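Local coordinates for protein [4Fe-4S]-dependent U34-ARNt thiolase (Methanococcus maripaludis, PDB 6SCY) that probably transfers sulfur to tRNA uridine 34 with the help of a [4Fe-4S] cluster, and is thought to bind ATP and tRNA, at residues Asp163-Val174 with Val203-Glu214. Sequence-based numbering, arbitrary orientation.
With SO4 (sulfate ion), chain B.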
loop_
_atom_site.group_PDB
_atom_site.type_symbol
_atom_site.label_atom_id
_atom_site.label_comp_id
_atom_site.label_asym_id
_atom_site.label_seq_id
_atom_site.Cartn_x
_atom_site.Cartn_y
_atom_site.Cartn_z
ATOM N N ASP A 163 -27.404 2.879 -18.394
ATOM C CA ASP A 163 -26.078 2.782 -18.989
ATOM C C ASP A 163 -24.978 2.761 -17.918
ATOM O O ASP A 163 -23.963 2.078 -18.087
ATOM C CB ASP A 163 -25.870 3.920 -20.003
ATOM C CG ASP A 163 -26.813 3.814 -21.181
ATOM O OD1 ASP A 163 -26.682 2.843 -21.959
ATOM O OD2 ASP A 163 -27.689 4.693 -21.319
ATOM N N PHE A 164 -25.188 3.499 -16.815
ATOM C CA PHE A 164 -24.235 3.588 -15.714
ATOM C C PHE A 164 -24.923 3.563 -14.353
ATOM O O PHE A 164 -26.088 3.959 -14.231
ATOM C CB PHE A 164 -23.378 4.856 -15.842
ATOM C CG PHE A 164 -22.578 4.960 -17.115
ATOM C CD1 PHE A 164 -21.404 4.233 -17.278
ATOM C CD2 PHE A 164 -22.989 5.796 -18.145
ATOM C CE1 PHE A 164 -20.660 4.334 -18.456
ATOM C CE2 PHE A 164 -22.242 5.899 -19.321
ATOM C CZ PHE A 164 -21.082 5.166 -19.467
ATOM N N LEU A 165 -24.191 3.093 -13.330
ATOM C CA LEU A 165 -24.644 3.066 -11.945
ATOM C C LEU A 165 -23.694 3.984 -11.163
ATOM O O LEU A 165 -22.526 3.646 -10.973
ATOM C CB LEU A 165 -24.664 1.623 -11.391
ATOM C CG LEU A 165 -24.910 1.422 -9.886
ATOM C CD1 LEU A 165 -26.361 1.656 -9.506
ATOM C CD2 LEU A 165 -24.511 0.028 -9.467
ATOM N N ALA A 166 -24.181 5.176 -10.780
ATOM C CA ALA A 166 -23.394 6.159 -10.047
ATOM C C ALA A 166 -23.399 5.879 -8.543
ATOM O O ALA A 166 -24.464 5.707 -7.954
ATOM C CB ALA A 166 -23.896 7.558 -10.344
ATOM N N ILE A 167 -22.197 5.780 -7.938
ATOM C CA ILE A 167 -21.981 5.513 -6.507
ATOM C C ILE A 167 -21.240 6.707 -5.887
ATOM O O ILE A 167 -20.268 7.195 -6.460
ATOM C CB ILE A 167 -21.255 4.145 -6.252
ATOM C CG1 ILE A 167 -21.811 2.984 -7.116
ATOM C CG2 ILE A 167 -21.245 3.767 -4.773
ATOM C CD1 ILE A 167 -23.204 2.510 -6.800
ATOM N N GLY A 168 -21.724 7.166 -4.735
ATOM C CA GLY A 168 -21.186 8.320 -4.019
ATOM C C GLY A 168 -19.932 8.096 -3.192
ATOM O O GLY A 168 -19.876 8.519 -2.033
ATOM N N HIS A 169 -18.903 7.457 -3.782
ATOM C CA HIS A 169 -17.638 7.226 -3.080
ATOM C C HIS A 169 -16.771 8.446 -3.273
ATOM O O HIS A 169 -16.626 8.912 -4.410
ATOM C CB HIS A 169 -16.913 5.968 -3.596
ATOM C CG HIS A 169 -17.577 4.666 -3.255
ATOM N ND1 HIS A 169 -17.485 3.570 -4.097
ATOM C CD2 HIS A 169 -18.298 4.316 -2.166
ATOM C CE1 HIS A 169 -18.150 2.600 -3.497
ATOM N NE2 HIS A 169 -18.662 3.005 -2.336
ATOM N N ASN A 170 -16.237 9.001 -2.168
ATOM C CA ASN A 170 -15.385 10.187 -2.236
ATOM C C ASN A 170 -13.901 9.797 -2.172
ATOM O O ASN A 170 -13.601 8.614 -2.017
ATOM C CB ASN A 170 -15.804 11.239 -1.196
ATOM C CG ASN A 170 -15.569 10.883 0.249
ATOM O OD1 ASN A 170 -14.472 10.529 0.667
ATOM N ND2 ASN A 170 -16.592 11.000 1.062
ATOM N N LEU A 171 -12.975 10.769 -2.318
ATOM C CA LEU A 171 -11.530 10.501 -2.297
ATOM C C LEU A 171 -11.080 9.776 -1.037
ATOM O O LEU A 171 -10.301 8.823 -1.142
ATOM C CB LEU A 171 -10.709 11.779 -2.531
ATOM C CG LEU A 171 -9.194 11.618 -2.700
ATOM C CD1 LEU A 171 -8.848 10.775 -3.919
ATOM C CD2 LEU A 171 -8.524 12.967 -2.805
ATOM N N ASP A 172 -11.598 10.206 0.145
ATOM C CA ASP A 172 -11.308 9.595 1.444
ATOM C C ASP A 172 -11.762 8.136 1.436
ATOM O O ASP A 172 -10.936 7.274 1.719
ATOM C CB ASP A 172 -11.971 10.372 2.590
ATOM C CG ASP A 172 -11.197 11.571 3.092
ATOM O OD1 ASP A 172 -11.131 12.587 2.362
ATOM O OD2 ASP A 172 -10.689 11.512 4.230
ATOM N N ASP A 173 -13.034 7.855 1.025
ATOM C CA ASP A 173 -13.634 6.511 0.903
ATOM C C ASP A 173 -12.768 5.549 0.079
ATOM O O ASP A 173 -12.603 4.385 0.457
ATOM C CB ASP A 173 -15.018 6.593 0.224
ATOM C CG ASP A 173 -16.162 7.003 1.116
ATOM O OD1 ASP A 173 -16.830 6.108 1.670
ATOM O OD2 ASP A 173 -16.409 8.211 1.236
ATOM N N VAL A 174 -12.240 6.047 -1.059
ATOM C CA VAL A 174 -11.421 5.318 -2.029
ATOM C C VAL A 174 -9.988 5.083 -1.525
ATOM O O VAL A 174 -9.489 3.973 -1.685
ATOM C CB VAL A 174 -11.468 6.003 -3.414
ATOM C CG1 VAL A 174 -10.600 5.277 -4.435
ATOM C CG2 VAL A 174 -12.903 6.088 -3.917
ATOM N N VAL A 203 -23.907 -3.496 -15.420
ATOM C CA VAL A 203 -23.976 -2.044 -15.625
ATOM C C VAL A 203 -22.711 -1.451 -14.994
ATOM O O VAL A 203 -22.335 -1.855 -13.892
ATOM C CB VAL A 203 -25.286 -1.436 -15.038
ATOM C CG1 VAL A 203 -25.361 0.069 -15.259
ATOM C CG2 VAL A 203 -26.519 -2.111 -15.627
ATOM N N LYS A 204 -22.049 -0.521 -15.703
ATOM C CA LYS A 204 -20.796 0.104 -15.274
ATOM C C LYS A 204 -20.956 0.992 -14.045
ATOM O O LYS A 204 -21.768 1.919 -14.048
ATOM C CB LYS A 204 -20.153 0.885 -16.435
ATOM C CG LYS A 204 -18.629 0.867 -16.427
ATOM C CD LYS A 204 -18.014 2.134 -15.847
ATOM C CE LYS A 204 -16.519 2.146 -16.052
ATOM N NZ LYS A 204 -15.927 3.461 -15.690
ATOM N N ARG A 205 -20.174 0.692 -12.997
ATOM C CA ARG A 205 -20.158 1.439 -11.743
ATOM C C ARG A 205 -19.281 2.682 -11.886
ATOM O O ARG A 205 -18.066 2.567 -12.058
ATOM C CB ARG A 205 -19.648 0.554 -10.595
ATOM C CG ARG A 205 -20.724 0.091 -9.628
ATOM C CD ARG A 205 -20.146 -0.838 -8.575
ATOM N NE ARG A 205 -21.136 -1.195 -7.562
ATOM C CZ ARG A 205 -21.150 -0.715 -6.324
ATOM N NH1 ARG A 205 -20.208 0.126 -5.919
ATOM N NH2 ARG A 205 -22.089 -1.096 -5.473
ATOM N N ILE A 206 -19.903 3.867 -11.861
ATOM C CA ILE A 206 -19.206 5.156 -11.960
ATOM C C ILE A 206 -19.226 5.853 -10.594
ATOM O O ILE A 206 -20.199 5.710 -9.857
ATOM C CB ILE A 206 -19.713 6.069 -13.125
ATOM C CG1 ILE A 206 -21.246 6.294 -13.078
ATOM C CG2 ILE A 206 -19.282 5.508 -14.474
ATOM C CD1 ILE A 206 -21.764 7.624 -13.635
ATOM N N LYS A 207 -18.144 6.559 -10.233
ATOM C CA LYS A 207 -18.046 7.287 -8.962
ATOM C C LYS A 207 -17.725 8.748 -9.275
ATOM O O LYS A 207 -16.555 9.082 -9.483
ATOM C CB LYS A 207 -16.990 6.672 -8.026
ATOM C CG LYS A 207 -17.408 5.349 -7.416
ATOM C CD LYS A 207 -16.247 4.370 -7.383
ATOM C CE LYS A 207 -16.714 2.941 -7.490
ATOM N NZ LYS A 207 -17.305 2.637 -8.825
ATOM N N PRO A 208 -18.743 9.630 -9.390
ATOM C CA PRO A 208 -18.449 11.031 -9.719
ATOM C C PRO A 208 -17.611 11.736 -8.658
ATOM O O PRO A 208 -16.759 12.536 -9.009
ATOM C CB PRO A 208 -19.840 11.662 -9.879
ATOM C CG PRO A 208 -20.785 10.508 -10.053
ATOM C CD PRO A 208 -20.195 9.416 -9.226
ATOM N N LEU A 209 -17.807 11.395 -7.381
ATOM C CA LEU A 209 -17.102 12.021 -6.257
ATOM C C LEU A 209 -15.713 11.425 -5.941
ATOM O O LEU A 209 -15.060 11.889 -5.004
ATOM C CB LEU A 209 -17.999 12.008 -4.995
ATOM C CG LEU A 209 -19.349 12.769 -5.059
ATOM C CD1 LEU A 209 -20.122 12.581 -3.802
ATOM C CD2 LEU A 209 -19.146 14.244 -5.230
ATOM N N GLU A 210 -15.261 10.429 -6.732
ATOM C CA GLU A 210 -14.016 9.656 -6.596
ATOM C C GLU A 210 -12.737 10.462 -6.277
ATOM O O GLU A 210 -11.812 9.928 -5.662
ATOM C CB GLU A 210 -13.796 8.828 -7.868
ATOM C CG GLU A 210 -12.974 7.565 -7.679
ATOM C CD GLU A 210 -12.652 6.809 -8.955
ATOM O OE1 GLU A 210 -11.688 6.008 -8.939
ATOM O OE2 GLU A 210 -13.357 7.012 -9.971
ATOM N N LYS A 211 -12.674 11.720 -6.718
ATOM C CA LYS A 211 -11.494 12.568 -6.542
ATOM C C LYS A 211 -11.740 13.812 -5.677
ATOM O O LYS A 211 -10.866 14.684 -5.592
ATOM C CB LYS A 211 -10.903 12.953 -7.918
ATOM C CG LYS A 211 -10.459 11.779 -8.802
ATOM C CD LYS A 211 -9.109 11.203 -8.390
ATOM C CE LYS A 211 -8.875 9.831 -8.970
ATOM N NZ LYS A 211 -9.593 8.776 -8.201
ATOM N N ILE A 212 -12.901 13.882 -5.014
ATOM C CA ILE A 212 -13.254 15.005 -4.149
ATOM C C ILE A 212 -13.125 14.526 -2.695
ATOM O O ILE A 212 -13.804 13.569 -2.332
ATOM C CB ILE A 212 -14.677 15.555 -4.470
ATOM C CG1 ILE A 212 -14.920 15.795 -5.996
ATOM C CG2 ILE A 212 -14.994 16.791 -3.657
ATOM C CD1 ILE A 212 -14.147 16.928 -6.685
ATOM N N PRO A 213 -12.249 15.142 -1.856
ATOM C CA PRO A 213 -12.115 14.689 -0.458
ATOM C C PRO A 213 -13.399 14.889 0.329
ATOM O O PRO A 213 -14.212 15.740 -0.038
ATOM C CB PRO A 213 -11.009 15.584 0.099
ATOM C CG PRO A 213 -10.289 16.102 -1.093
ATOM C CD PRO A 213 -11.347 16.278 -2.122
ATOM N N GLU A 214 -13.586 14.108 1.406
ATOM C CA GLU A 214 -14.786 14.155 2.251
ATOM C C GLU A 214 -15.124 15.571 2.728
ATOM O O GLU A 214 -16.296 15.945 2.722
ATOM C CB GLU A 214 -14.658 13.189 3.439
ATOM C CG GLU A 214 -15.996 12.744 3.999
ATOM C CD GLU A 214 -15.954 12.051 5.351
ATOM O OE1 GLU A 214 -15.210 11.052 5.492
ATOM O OE2 GLU A 214 -16.681 12.500 6.268
HETATM S S SO4 B . -21.897 0.531 -1.766
HETATM O O1 SO4 B . -22.906 1.209 -2.578
HETATM O O2 SO4 B . -21.730 1.236 -0.493
HETATM O O3 SO4 B . -20.622 0.510 -2.479
HETATM O O4 SO4 B . -22.328 -0.842 -1.512
#
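With CG1 of I167 turned anti to its carbonyl carbon (chi1 -44°), that branch lies over one face of the R205 guanidinium, I167 CG1 3.5 Å from R205 NH1, while the R205 chain stays extended from CG to NE (chi2 177°). A branched aliphatic suits this place, since it lies against one face of the flat cation, toward its rim, and the edge is used by an anion: SO4 O3 lies in the guanidinium plane, weakly bonded to R205 NH1 and H169 NE2, and a second sulfate forms a salt bridge with R205. H169 also runs alongside K207, whose CE lies 3.5 Å from H169 ND1, at the ring edge.

The strands that carry I167 and R205, 164-167 and 204-206, pair in parallel at the edge of the five-stranded sheet of the PP-loop fold. L165 N gives a bond to K204 O (2.8 Å), I206 N to L165 O, and I167 N to I206 O. The methyl CB of A166 packs against I206 CD1 at 3.9 Å.

Beyond the strands, N170 caps helix 171-184 in a capping box: its OD1 accepts from D173 N, and the return bond from N170 N to D173 OD2 is weak. N170 ND2 is held by D61, a predicted ATP-binding residue like D173. L171 N donates to I212 O, and E214 N meets D172 OD1 (3.0 Å) from above the carboxylate plane, 47° out, joining the starts of helices 171-184 and 214-223; D172 OD2 pairs with K259. Apart from this tie, at the strand ends, R205 with H169 holds sulfate, probably from the crystallisation liquor; near the predicted ATP residues, this is consistent with a place suited to phosphate.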